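Local coordinates for protein glycoside hydrolase family 61 (Trichoderma reesei QM6a, PDB 5O2X) that acts as a copper-dependent lytic polysaccharide monooxygenase of family AA9, probably cleaving cellulose chains by oxidation, at residues T21-S26 with A37-G42; N5-V8 with W13-A16; D53-K58 with V104-L109; G88-Y93 with N138-K143. One frame throughout, in Å; residues are numbered along the deposited sequence. Where two conformers were deposited one is given.

Contact 1: T21-S26 with A37-G42. With NAG (2-acetamido-2-deoxy-beta-D-glucopyranose), chain B.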
# COMPACT_ATOMS: atom_id res chain seq x y z
N THR A 21 7.64 -0.74 -17.36
CA THR A 21 8.95 -0.46 -17.94
C THR A 21 9.90 -1.60 -17.69
O THR A 21 10.53 -2.15 -18.60
CB THR A 21 9.49 0.86 -17.39
OG1 THR A 21 8.55 1.90 -17.69
CG2 THR A 21 10.84 1.22 -17.99
N PHE A 22 10.09 -1.96 -16.41
CA PHE A 22 11.11 -2.95 -16.05
C PHE A 22 10.93 -4.30 -16.71
O PHE A 22 11.97 -4.89 -17.08
CB PHE A 22 11.17 -3.13 -14.53
CG PHE A 22 11.74 -1.99 -13.74
CD1 PHE A 22 11.85 -0.69 -14.19
CD2 PHE A 22 12.11 -2.25 -12.42
CE1 PHE A 22 12.30 0.32 -13.34
CE2 PHE A 22 12.59 -1.27 -11.60
CZ PHE A 22 12.63 0.03 -12.03
N PRO A 23 9.71 -4.83 -16.94
CA PRO A 23 9.61 -6.14 -17.56
C PRO A 23 10.18 -6.14 -18.97
O PRO A 23 10.51 -7.21 -19.50
CB PRO A 23 8.11 -6.41 -17.56
CG PRO A 23 7.59 -5.62 -16.40
CD PRO A 23 8.42 -4.38 -16.42
N TYR A 24 10.25 -4.97 -19.60
CA TYR A 24 10.74 -4.86 -20.97
C TYR A 24 12.26 -4.74 -21.06
O TYR A 24 12.83 -4.78 -22.15
CB TYR A 24 10.08 -3.69 -21.68
CG TYR A 24 8.58 -3.78 -21.65
CD1 TYR A 24 7.92 -4.71 -22.42
CD2 TYR A 24 7.81 -2.89 -20.88
CE1 TYR A 24 6.53 -4.78 -22.44
CE2 TYR A 24 6.43 -2.95 -20.87
CZ TYR A 24 5.78 -3.89 -21.64
OH TYR A 24 4.41 -3.92 -21.71
N GLU A 25 12.92 -4.50 -19.92
CA GLU A 25 14.36 -4.30 -19.87
C GLU A 25 15.09 -5.61 -19.76
O GLU A 25 14.58 -6.54 -19.16
CB GLU A 25 14.75 -3.47 -18.63
CG GLU A 25 14.14 -2.09 -18.59
CD GLU A 25 14.52 -1.26 -17.37
OE1 GLU A 25 15.49 -1.53 -16.72
OE2 GLU A 25 13.78 -0.31 -17.09
N SER A 26 16.30 -5.67 -20.32
CA SER A 26 17.18 -6.82 -20.15
C SER A 26 17.63 -7.02 -18.71
O SER A 26 17.73 -8.17 -18.24
CB SER A 26 18.45 -6.70 -21.02
OG SER A 26 18.14 -6.33 -22.36
N ALA A 37 3.51 -8.43 -11.75
CA ALA A 37 3.10 -8.64 -13.13
C ALA A 37 1.90 -7.77 -13.54
O ALA A 37 1.18 -8.13 -14.48
CB ALA A 37 2.87 -10.11 -13.40
N ASP A 38 1.74 -6.61 -12.90
CA ASP A 38 0.72 -5.64 -13.27
C ASP A 38 1.16 -4.73 -14.40
O ASP A 38 1.14 -3.50 -14.28
CB ASP A 38 0.25 -4.84 -12.04
CG ASP A 38 1.34 -4.09 -11.32
OD1 ASP A 38 2.48 -4.55 -11.23
OD2 ASP A 38 1.06 -2.97 -10.73
N LEU A 39 1.56 -5.35 -15.54
CA LEU A 39 2.04 -4.64 -16.72
C LEU A 39 0.96 -3.71 -17.32
O LEU A 39 1.29 -2.76 -18.00
CB LEU A 39 2.53 -5.60 -17.78
CG LEU A 39 3.97 -6.15 -17.57
CD1 LEU A 39 4.13 -6.96 -16.32
CD2 LEU A 39 4.34 -6.96 -18.82
N ASP A 40 -0.29 -4.07 -17.04
CA ASP A 40 -1.44 -3.32 -17.51
C ASP A 40 -1.90 -2.25 -16.53
O ASP A 40 -2.97 -1.68 -16.73
CB ASP A 40 -2.60 -4.27 -17.82
CG ASP A 40 -3.15 -4.99 -16.60
OD1 ASP A 40 -2.52 -4.92 -15.52
OD2 ASP A 40 -4.16 -5.67 -16.75
N ASN A 41 -1.13 -1.99 -15.47
CA ASN A 41 -1.53 -1.05 -14.41
C ASN A 41 -2.80 -1.52 -13.67
O ASN A 41 -3.45 -0.71 -12.98
CB ASN A 41 -1.72 0.37 -14.94
CG ASN A 41 -0.43 1.13 -15.04
OD1 ASN A 41 0.56 0.83 -14.36
ND2 ASN A 41 -0.46 2.17 -15.86
N GLY A 42 -3.10 -2.81 -13.74
CA GLY A 42 -4.36 -3.31 -13.22
C GLY A 42 -4.33 -3.78 -11.77
O GLY A 42 -3.52 -3.31 -10.95
C1 NAG B . 1.65 -15.13 -13.53
C2 NAG B . 1.52 -14.67 -14.98
C3 NAG B . 0.75 -15.76 -15.74
C4 NAG B . 1.37 -17.11 -15.58
C5 NAG B . 1.59 -17.44 -14.13
C6 NAG B . 2.36 -18.75 -13.86
C7 NAG B . 1.07 -12.38 -15.72
C8 NAG B . 0.09 -11.24 -15.73
N2 NAG B . 0.74 -13.44 -15.03
O3 NAG B . 0.71 -15.40 -17.15
O4 NAG B . 0.57 -18.12 -16.21
O5 NAG B . 2.32 -16.40 -13.51
O6 NAG B . 3.52 -18.84 -14.67
O7 NAG B . 2.12 -12.31 -16.33
O HOH W 1 3.02 -2.20 -20.07
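The phenol ring of Y24 is met obliquely by CD2 of L39, which lies 4.2 Å from Y24 OH. At the edge of the ring, in its plane, sit CA of T21 and a bridging water. The contact joins a 3-10 turn at F22-Y24 to a type I beta turn from D38 to N41. Both belong to the long loop between the N-terminal hairpin of the AA9 beta-sandwich and helix 53-56. P23 and L39 form the apolar part. Their side chains run past each other in opposite directions, so that P23 CG lies 3.7 Å from L39 CD1 and P23 CB lies 4.0 Å from L39 CD2. The leucine CG stands anti to its own carbonyl carbon (chi1 -81°), which sets it beside P23; from there CD1 turns to the proline and CD2 to the proline and the tyrosine hydroxyl. No direct hydrogen bond crosses between the segments. The water takes that place: it donates a hydrogen bond to L39 O at 2.8 Å and is bonded to Y24 OH at the same 2.8 Å. The hydroxyl is thus tied to the turn backbone as well as packed on a methyl. This is a small contact at the surface. A37 also meets an N-acetylglucosamine (chain B), with A37 CB 3.7 Å from its acetyl carbon C7. From the same turn, N41 OD1 is hydrogen-bonded to H3 ND1. D40 closes an Asx turn: its OD1 accepts from G42 N at 2.8 Å, and the donor stands 61° out of the carboxylate plane.

Contact 2: N5-V8 with W13-A16. With MAN (alpha-D-mannopyranose), chain P; MAN (alpha-D-mannopyranose), chain N; MAN (alpha-D-mannopyranose), chain R.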
# COMPACT_ATOMS: atom_id res chain seq x y z
N ASN A 5 5.42 5.00 -8.93
CA ASN A 5 6.65 5.34 -9.64
C ASN A 5 7.84 5.45 -8.70
O ASN A 5 8.99 5.14 -9.09
CB ASN A 5 6.50 6.72 -10.37
CG ASN A 5 7.71 7.08 -11.19
OD1 ASN A 5 7.99 6.44 -12.23
ND2 ASN A 5 8.48 8.09 -10.73
N ASP A 6 7.62 6.02 -7.51
CA ASP A 6 8.67 6.32 -6.56
C ASP A 6 8.04 6.45 -5.20
O ASP A 6 6.83 6.70 -5.07
CB ASP A 6 9.44 7.59 -6.95
CG ASP A 6 8.58 8.81 -7.00
OD1 ASP A 6 8.43 9.45 -5.88
OD2 ASP A 6 8.00 9.17 -8.02
N ILE A 7 8.90 6.31 -4.18
CA ILE A 7 8.52 6.69 -2.80
C ILE A 7 9.55 7.70 -2.31
O ILE A 7 10.70 7.68 -2.75
CB ILE A 7 8.37 5.48 -1.86
CG1 ILE A 7 9.68 4.77 -1.59
CG2 ILE A 7 7.32 4.53 -2.42
CD1 ILE A 7 9.58 3.64 -0.58
N VAL A 8 9.11 8.60 -1.43
CA VAL A 8 10.00 9.67 -0.93
C VAL A 8 9.93 9.63 0.58
O VAL A 8 8.86 9.84 1.17
CB VAL A 8 9.63 11.03 -1.48
CG1 VAL A 8 10.62 12.08 -1.03
CG2 VAL A 8 9.51 11.00 -3.01
N TRP A 13 14.27 10.28 -2.29
CA TRP A 13 13.55 9.63 -3.36
C TRP A 13 14.18 8.24 -3.66
O TRP A 13 15.40 8.15 -3.84
CB TRP A 13 13.68 10.51 -4.61
CG TRP A 13 12.86 10.16 -5.83
CD1 TRP A 13 11.73 10.79 -6.23
CD2 TRP A 13 13.18 9.23 -6.87
NE1 TRP A 13 11.32 10.30 -7.44
CE2 TRP A 13 12.21 9.38 -7.89
CE3 TRP A 13 14.24 8.35 -7.09
CZ2 TRP A 13 12.25 8.61 -9.09
CZ3 TRP A 13 14.28 7.64 -8.31
CH2 TRP A 13 13.32 7.79 -9.24
N TYR A 14 13.32 7.25 -3.77
CA TYR A 14 13.67 5.90 -4.22
C TYR A 14 12.85 5.54 -5.43
O TYR A 14 11.62 5.67 -5.42
CB TYR A 14 13.39 4.84 -3.15
CG TYR A 14 14.27 4.95 -1.93
CD1 TYR A 14 13.98 5.85 -0.92
CD2 TYR A 14 15.39 4.13 -1.79
CE1 TYR A 14 14.80 5.94 0.22
CE2 TYR A 14 16.21 4.23 -0.69
CZ TYR A 14 15.92 5.14 0.32
OH TYR A 14 16.75 5.21 1.41
N GLN A 15 13.51 4.98 -6.44
CA GLN A 15 12.82 4.43 -7.59
C GLN A 15 11.98 3.24 -7.15
O GLN A 15 12.48 2.33 -6.49
CB GLN A 15 13.85 4.00 -8.61
CG GLN A 15 13.29 3.57 -9.96
CD GLN A 15 14.39 3.21 -10.96
OE1 GLN A 15 15.49 2.82 -10.59
NE2 GLN A 15 14.06 3.30 -12.23
N ALA A 16 10.71 3.23 -7.53
CA ALA A 16 9.88 2.07 -7.24
C ALA A 16 9.99 1.03 -8.36
O ALA A 16 10.63 1.27 -9.38
CB ALA A 16 8.42 2.51 -7.07
C1 MAN P . 17.50 12.21 -7.21
C2 MAN P . 16.85 13.56 -7.05
C3 MAN P . 15.35 13.30 -7.23
C4 MAN P . 15.02 12.54 -8.50
C5 MAN P . 15.81 11.28 -8.59
C6 MAN P . 15.58 10.55 -9.90
O2 MAN P . 17.42 14.42 -8.05
O3 MAN P . 14.71 14.54 -7.31
O4 MAN P . 13.65 12.31 -8.71
O5 MAN P . 17.17 11.65 -8.46
O6 MAN P . 16.62 9.58 -10.06
C1 MAN N . 7.98 16.06 2.17
C2 MAN N . 9.01 14.94 2.22
C3 MAN N . 8.30 13.57 2.08
C4 MAN N . 7.23 13.45 3.14
C5 MAN N . 6.26 14.61 2.98
C6 MAN N . 5.19 14.64 4.04
O2 MAN N . 9.72 14.96 3.44
O3 MAN N . 9.27 12.53 2.16
O4 MAN N . 6.56 12.21 2.97
O5 MAN N . 6.93 15.85 3.10
O6 MAN N . 5.78 14.55 5.36
C1 MAN R . 19.60 1.35 2.10
C2 MAN R . 19.35 2.76 1.63
C3 MAN R . 20.59 3.61 1.73
C4 MAN R . 21.22 3.48 3.12
C5 MAN R . 21.40 2.03 3.54
C6 MAN R . 21.86 1.91 4.98
O2 MAN R . 18.30 3.29 2.47
O3 MAN R . 20.29 4.96 1.43
O4 MAN R . 22.49 4.11 3.13
O5 MAN R . 20.17 1.30 3.40
O6 MAN R . 22.08 0.56 5.34
O HOH W 2 9.68 3.38 -11.09
O HOH W 3 9.86 11.14 -9.80
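W13 lays its indole across D6, with D6 CB over one ring face and O4 of a mannose (chain P) over the opposite face. The D6 carboxylate lies nearly flat to the indole, its plane turned by only 21°. CG of D6 comes within 3.1 Å of W13 NE1. The angle is too poor for a direct hydrogen bond between D6 OD1 and W13 NE1. The indole N-H instead donates a hydrogen bond to a water, which in turn donates to D6 OD2. D6 CG sits between its backbone N and carbonyl carbon (chi1 61°), which leaves CB over the face and the carboxylate by the NE1 rim. N5 ND2 holds it there: it bonds to the anti lone pair of D6 OD2 at 3.0 Å. V8 CG2 touches W13 CD1 at 3.9 Å. On the other sheet face, I7 CG1 packs on Y14 CB, and Y14 OH bonds to mannose O2 (chain R) at 2.7 Å. The strands form an antiparallel beta hairpin. I7 and Y14 form a hydrogen-bonded pair, with Y14 N to I7 O at 2.8 Å nearly straight at 169°, and A16 N bonds to N5 O. The indole is therefore sandwiched between protein and sugar, and its N-H and the acid beside it are probably coupled through the shared water.

Contact 3: D53-K58 with V104-L109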
# COMPACT_ATOMS: atom_id res chain seq x y z
N ASP A 53 -1.67 -13.71 -5.00
CA ASP A 53 -1.64 -12.42 -5.71
C ASP A 53 -2.07 -11.24 -4.85
O ASP A 53 -1.65 -10.12 -5.10
CB ASP A 53 -2.52 -12.48 -6.97
CG ASP A 53 -1.91 -13.26 -8.11
OD1 ASP A 53 -0.72 -13.65 -8.05
OD2 ASP A 53 -2.67 -13.45 -9.10
N ILE A 54 -2.98 -11.45 -3.88
CA ILE A 54 -3.43 -10.29 -3.08
C ILE A 54 -2.32 -9.75 -2.19
O ILE A 54 -2.41 -8.59 -1.74
CB ILE A 54 -4.66 -10.68 -2.23
CG1 ILE A 54 -5.38 -9.45 -1.66
CG2 ILE A 54 -4.30 -11.65 -1.09
CD1 ILE A 54 -5.81 -8.40 -2.67
N ILE A 55 -1.28 -10.54 -1.91
CA ILE A 55 -0.29 -10.11 -0.92
C ILE A 55 0.46 -8.89 -1.39
O ILE A 55 0.48 -7.84 -0.75
CB ILE A 55 0.64 -11.29 -0.57
CG1 ILE A 55 -0.16 -12.50 -0.03
CG2 ILE A 55 1.68 -10.82 0.42
CD1 ILE A 55 0.66 -13.78 -0.03
N CYS A 56 1.11 -9.00 -2.56
CA CYS A 56 1.95 -7.96 -3.15
C CYS A 56 1.67 -7.78 -4.65
O CYS A 56 2.53 -7.29 -5.39
CB CYS A 56 3.42 -8.21 -2.88
SG CYS A 56 3.89 -7.99 -1.14
N HIS A 57 0.47 -8.14 -5.09
CA HIS A 57 0.05 -8.01 -6.50
C HIS A 57 0.51 -9.26 -7.28
O HIS A 57 1.16 -10.18 -6.77
CB HIS A 57 0.40 -6.68 -7.14
CG HIS A 57 -0.67 -6.13 -8.05
ND1 HIS A 57 -1.20 -6.89 -9.08
CD2 HIS A 57 -1.24 -4.91 -8.10
CE1 HIS A 57 -2.08 -6.13 -9.71
NE2 HIS A 57 -2.13 -4.92 -9.13
N LYS A 58 0.12 -9.30 -8.57
CA LYS A 58 0.21 -10.53 -9.35
C LYS A 58 1.63 -11.06 -9.46
O LYS A 58 2.57 -10.38 -9.85
CB LYS A 58 -0.38 -10.31 -10.74
CG LYS A 58 -1.86 -10.11 -10.70
CD LYS A 58 -2.41 -9.89 -12.13
CE LYS A 58 -3.90 -9.65 -12.14
NZ LYS A 58 -4.38 -9.48 -13.53
N VAL A 104 12.23 -13.19 2.36
CA VAL A 104 11.09 -13.70 3.11
C VAL A 104 10.09 -14.37 2.17
O VAL A 104 9.87 -13.92 1.05
CB VAL A 104 10.38 -12.56 3.90
CG1 VAL A 104 9.69 -11.54 3.01
CG2 VAL A 104 9.44 -13.09 4.96
N ASP A 105 9.42 -15.41 2.65
CA ASP A 105 8.33 -16.03 1.90
C ASP A 105 7.10 -15.14 2.13
O ASP A 105 6.56 -15.06 3.24
CB ASP A 105 8.14 -17.43 2.45
CG ASP A 105 6.98 -18.20 1.82
OD1 ASP A 105 6.17 -17.59 1.11
OD2 ASP A 105 6.91 -19.43 2.08
N LYS A 106 6.61 -14.52 1.06
CA LYS A 106 5.47 -13.59 1.22
C LYS A 106 4.26 -14.23 1.81
O LYS A 106 3.42 -13.52 2.37
CB LYS A 106 5.13 -12.95 -0.14
CG LYS A 106 4.52 -13.89 -1.16
CD LYS A 106 4.25 -13.18 -2.50
CE LYS A 106 3.56 -14.09 -3.49
NZ LYS A 106 3.33 -13.42 -4.80
N THR A 107 4.09 -15.55 1.65
CA THR A 107 2.90 -16.23 2.16
C THR A 107 2.88 -16.38 3.68
O THR A 107 1.87 -16.79 4.25
CB THR A 107 2.73 -17.62 1.52
OG1 THR A 107 3.75 -18.50 1.98
CG2 THR A 107 2.67 -17.56 0.04
N THR A 108 3.97 -15.98 4.33
CA THR A 108 4.12 -16.02 5.78
C THR A 108 3.92 -14.65 6.42
O THR A 108 3.89 -14.54 7.66
CB THR A 108 5.51 -16.58 6.21
OG1 THR A 108 6.53 -15.65 5.91
CG2 THR A 108 5.78 -17.94 5.61
N LEU A 109 3.85 -13.59 5.62
CA LEU A 109 3.82 -12.24 6.17
C LEU A 109 2.50 -12.00 6.88
O LEU A 109 1.42 -12.27 6.33
CB LEU A 109 4.01 -11.21 5.05
CG LEU A 109 5.38 -11.19 4.40
CD1 LEU A 109 5.35 -10.35 3.14
CD2 LEU A 109 6.42 -10.64 5.37
O HOH W 4 1.41 -14.57 -6.49
O HOH W 5 1.56 -11.25 -4.34
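I55 lays both branches, CG2 and CD1, against the K106 carbonyl, with CD1 3.7 Å from K106 O and CG2 3.8 Å from the same oxygen. CD1 also meets T107 CA at 4.0 Å. The aliphatic part of K106 takes part too: its CG lies 4.0 Å from I55 CD1, and the two side chains cross at a slant. Two different regions meet here: the short, weakly bonded helix about 53-56, and a 3-10 turn at residues 106-108 that leads into strand 110-121 of the beta-sandwich. C56, beside I55, is disulfide-bonded to C177 on strand 172-183, so the helix is tied covalently to the sheet. With an alanine at I55, CG2 and CD1 are gone, and the K106-T107 backbone would probably lose its apolar cover and a gap would open beside it. The K106 chain runs on past the isoleucine. Beyond CG it is fully extended and carries NZ to the carbonyl of A60 and to two waters. One of these waters donates to D53 OD1, and the other bridges NZ to C56 N and H57 O. NZ and D53 OD1 are themselves 5.2 Å apart, so the opposite charges meet only through water. The start of the 3-10 turn is held by D105. Its OD1 accepts from T107 N at 3.0 Å and from T107 OG1 at 2.7 Å, both from the same face of the carboxylate. The backbone N to OD1 bond makes an Asx turn. D105 O is likewise gripped twice, by T108 N and T108 OG1.

Contact 4: G88-Y93 with N138-K143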
# COMPACT_ATOMS: atom_id res chain seq x y z
N GLY A 88 -12.28 5.35 -3.96
CA GLY A 88 -12.20 4.33 -2.96
C GLY A 88 -11.22 4.64 -1.85
O GLY A 88 -10.59 5.70 -1.82
N PRO A 89 -11.08 3.69 -0.92
CA PRO A 89 -10.23 3.87 0.26
C PRO A 89 -8.77 3.58 -0.02
O PRO A 89 -8.40 2.98 -1.04
CB PRO A 89 -10.79 2.79 1.22
CG PRO A 89 -11.20 1.68 0.30
CD PRO A 89 -11.82 2.43 -0.88
N ILE A 90 -7.94 4.02 0.94
CA ILE A 90 -6.50 3.80 0.90
C ILE A 90 -6.08 3.26 2.26
O ILE A 90 -6.52 3.79 3.31
CB ILE A 90 -5.74 5.10 0.57
CG1 ILE A 90 -6.10 5.54 -0.85
CG2 ILE A 90 -4.23 4.90 0.70
CD1 ILE A 90 -5.56 6.90 -1.25
N VAL A 91 -5.27 2.19 2.26
CA VAL A 91 -4.79 1.57 3.49
C VAL A 91 -3.32 1.26 3.35
O VAL A 91 -2.77 1.09 2.26
CB VAL A 91 -5.59 0.26 3.78
CG1 VAL A 91 -7.03 0.56 4.18
CG2 VAL A 91 -5.52 -0.73 2.64
N ASP A 92 -2.67 1.14 4.52
CA ASP A 92 -1.27 0.76 4.58
C ASP A 92 -1.06 -0.23 5.70
O ASP A 92 -1.62 -0.07 6.80
CB ASP A 92 -0.34 1.96 4.85
CG ASP A 92 -0.33 2.90 3.66
OD1 ASP A 92 0.51 2.72 2.75
OD2 ASP A 92 -1.17 3.85 3.62
N TYR A 93 -0.20 -1.21 5.43
CA TYR A 93 0.14 -2.25 6.39
C TYR A 93 1.66 -2.40 6.44
O TYR A 93 2.38 -2.09 5.49
CB TYR A 93 -0.39 -3.62 5.96
CG TYR A 93 -1.88 -3.71 5.75
CD1 TYR A 93 -2.46 -3.34 4.54
CD2 TYR A 93 -2.70 -4.21 6.74
CE1 TYR A 93 -3.81 -3.46 4.32
CE2 TYR A 93 -4.07 -4.35 6.52
CZ TYR A 93 -4.63 -3.98 5.32
OH TYR A 93 -5.97 -4.14 5.14
N ASN A 138 -1.52 13.03 -6.84
CA ASN A 138 -1.40 11.60 -6.92
C ASN A 138 -0.48 10.99 -5.87
O ASN A 138 0.20 10.00 -6.11
CB ASN A 138 -1.02 11.11 -8.34
CG ASN A 138 -2.16 10.58 -9.14
OD1 ASN A 138 -3.30 11.07 -9.05
ND2 ASN A 138 -1.87 9.56 -9.94
N THR A 139 -0.50 11.59 -4.66
CA THR A 139 0.34 11.10 -3.59
C THR A 139 -0.48 10.74 -2.38
O THR A 139 -1.60 11.23 -2.16
CB THR A 139 1.44 12.10 -3.20
OG1 THR A 139 0.89 13.27 -2.59
CG2 THR A 139 2.31 12.47 -4.38
N TRP A 140 0.13 9.90 -1.54
CA TRP A 140 -0.39 9.54 -0.21
C TRP A 140 0.78 9.52 0.72
O TRP A 140 1.87 9.05 0.35
CB TRP A 140 -1.08 8.17 -0.22
CG TRP A 140 -1.80 7.86 1.04
CD1 TRP A 140 -1.40 7.04 2.07
CD2 TRP A 140 -3.04 8.44 1.46
NE1 TRP A 140 -2.32 7.05 3.07
CE2 TRP A 140 -3.34 7.90 2.75
CE3 TRP A 140 -3.94 9.34 0.89
CZ2 TRP A 140 -4.51 8.24 3.45
CZ3 TRP A 140 -5.08 9.66 1.56
CH2 TRP A 140 -5.35 9.14 2.84
N VAL A 141 0.59 9.99 1.97
CA VAL A 141 1.63 10.02 3.00
C VAL A 141 1.24 9.10 4.14
O VAL A 141 0.13 9.21 4.66
CB VAL A 141 1.84 11.45 3.52
CG1 VAL A 141 2.88 11.48 4.65
CG2 VAL A 141 2.28 12.34 2.37
N VAL A 142 2.18 8.22 4.54
CA VAL A 142 2.01 7.38 5.75
C VAL A 142 3.18 7.66 6.67
O VAL A 142 4.28 7.91 6.22
CB VAL A 142 1.87 5.87 5.37
CG1 VAL A 142 3.20 5.29 4.93
CG2 VAL A 142 1.24 5.05 6.49
N LYS A 143 2.92 7.54 7.97
CA LYS A 143 3.96 7.68 8.98
C LYS A 143 4.31 6.33 9.58
O LYS A 143 3.42 5.59 10.03
CB LYS A 143 3.51 8.67 10.05
CG LYS A 143 4.52 8.78 11.18
CD LYS A 143 4.16 9.89 12.15
CE LYS A 143 4.80 9.69 13.53
NZ LYS A 143 4.34 10.71 14.53
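Strands 90-93 and 139-143 run in roughly the same direction at 37° to each other, with their axes 8.9 Å apart at closest and no hydrogen bond clearly joining them. They belong to different sheets and meet face to face through side chains. I90 lies on the W140 indole. Its CG2 sits 3.6 Å from the centroid of the five-membered ring and only 3° off the ring normal, a clear CH-pi contact. Its CD1 reaches out to CE3 of W140, also at 3.6 Å. The indole swings to this position because CG of W140 is anti to its backbone N. D92 turns its carboxylate nearly parallel to the indole plane, 13° away from it, and is hydrogen-bonded through OD1 to H157. The indole NE1 is hydrogen-bonded to D115 OD2. A leucine in place of W140 would probably leave I90 CG2 without a ring face to rest on and the D115 carboxylate without this N-H donor. V142 CG2, in the conformer given, meets D92 CB at 3.8 Å. This is the packing between the two sheets of the beta-sandwich. Strand 139-143 is the outermost strand of one sheet, next to strand 74-80, while strand 90-96 lies between strands 110-121 and 151-161 of the other. S130 of helix 129-135 is hydrogen-bonded to G88 at the start of the segment.

How the contacts relate
Contacts 1 and 2 follow one another along the chain and touch: F22 CZ lies 3.5 Å from A16 O, where the hairpin runs into the long loop. Contact 1 also meets contact 3, with G42 O 2.8 Å from H57 NE2 and A37 N 2.9 Å from K58 O, both probable hydrogen bonds. Contacts 2 and 4 share the five-stranded sheet; their nearest atoms are about 7 Å apart and their centres about 15 Å. Contact 4 also reaches the facing sheet. The side chain of L39 in contact 1 is about 14 Å from the bound copper. The disulfide of contact 3 lands three residues after the copper ligand Y174.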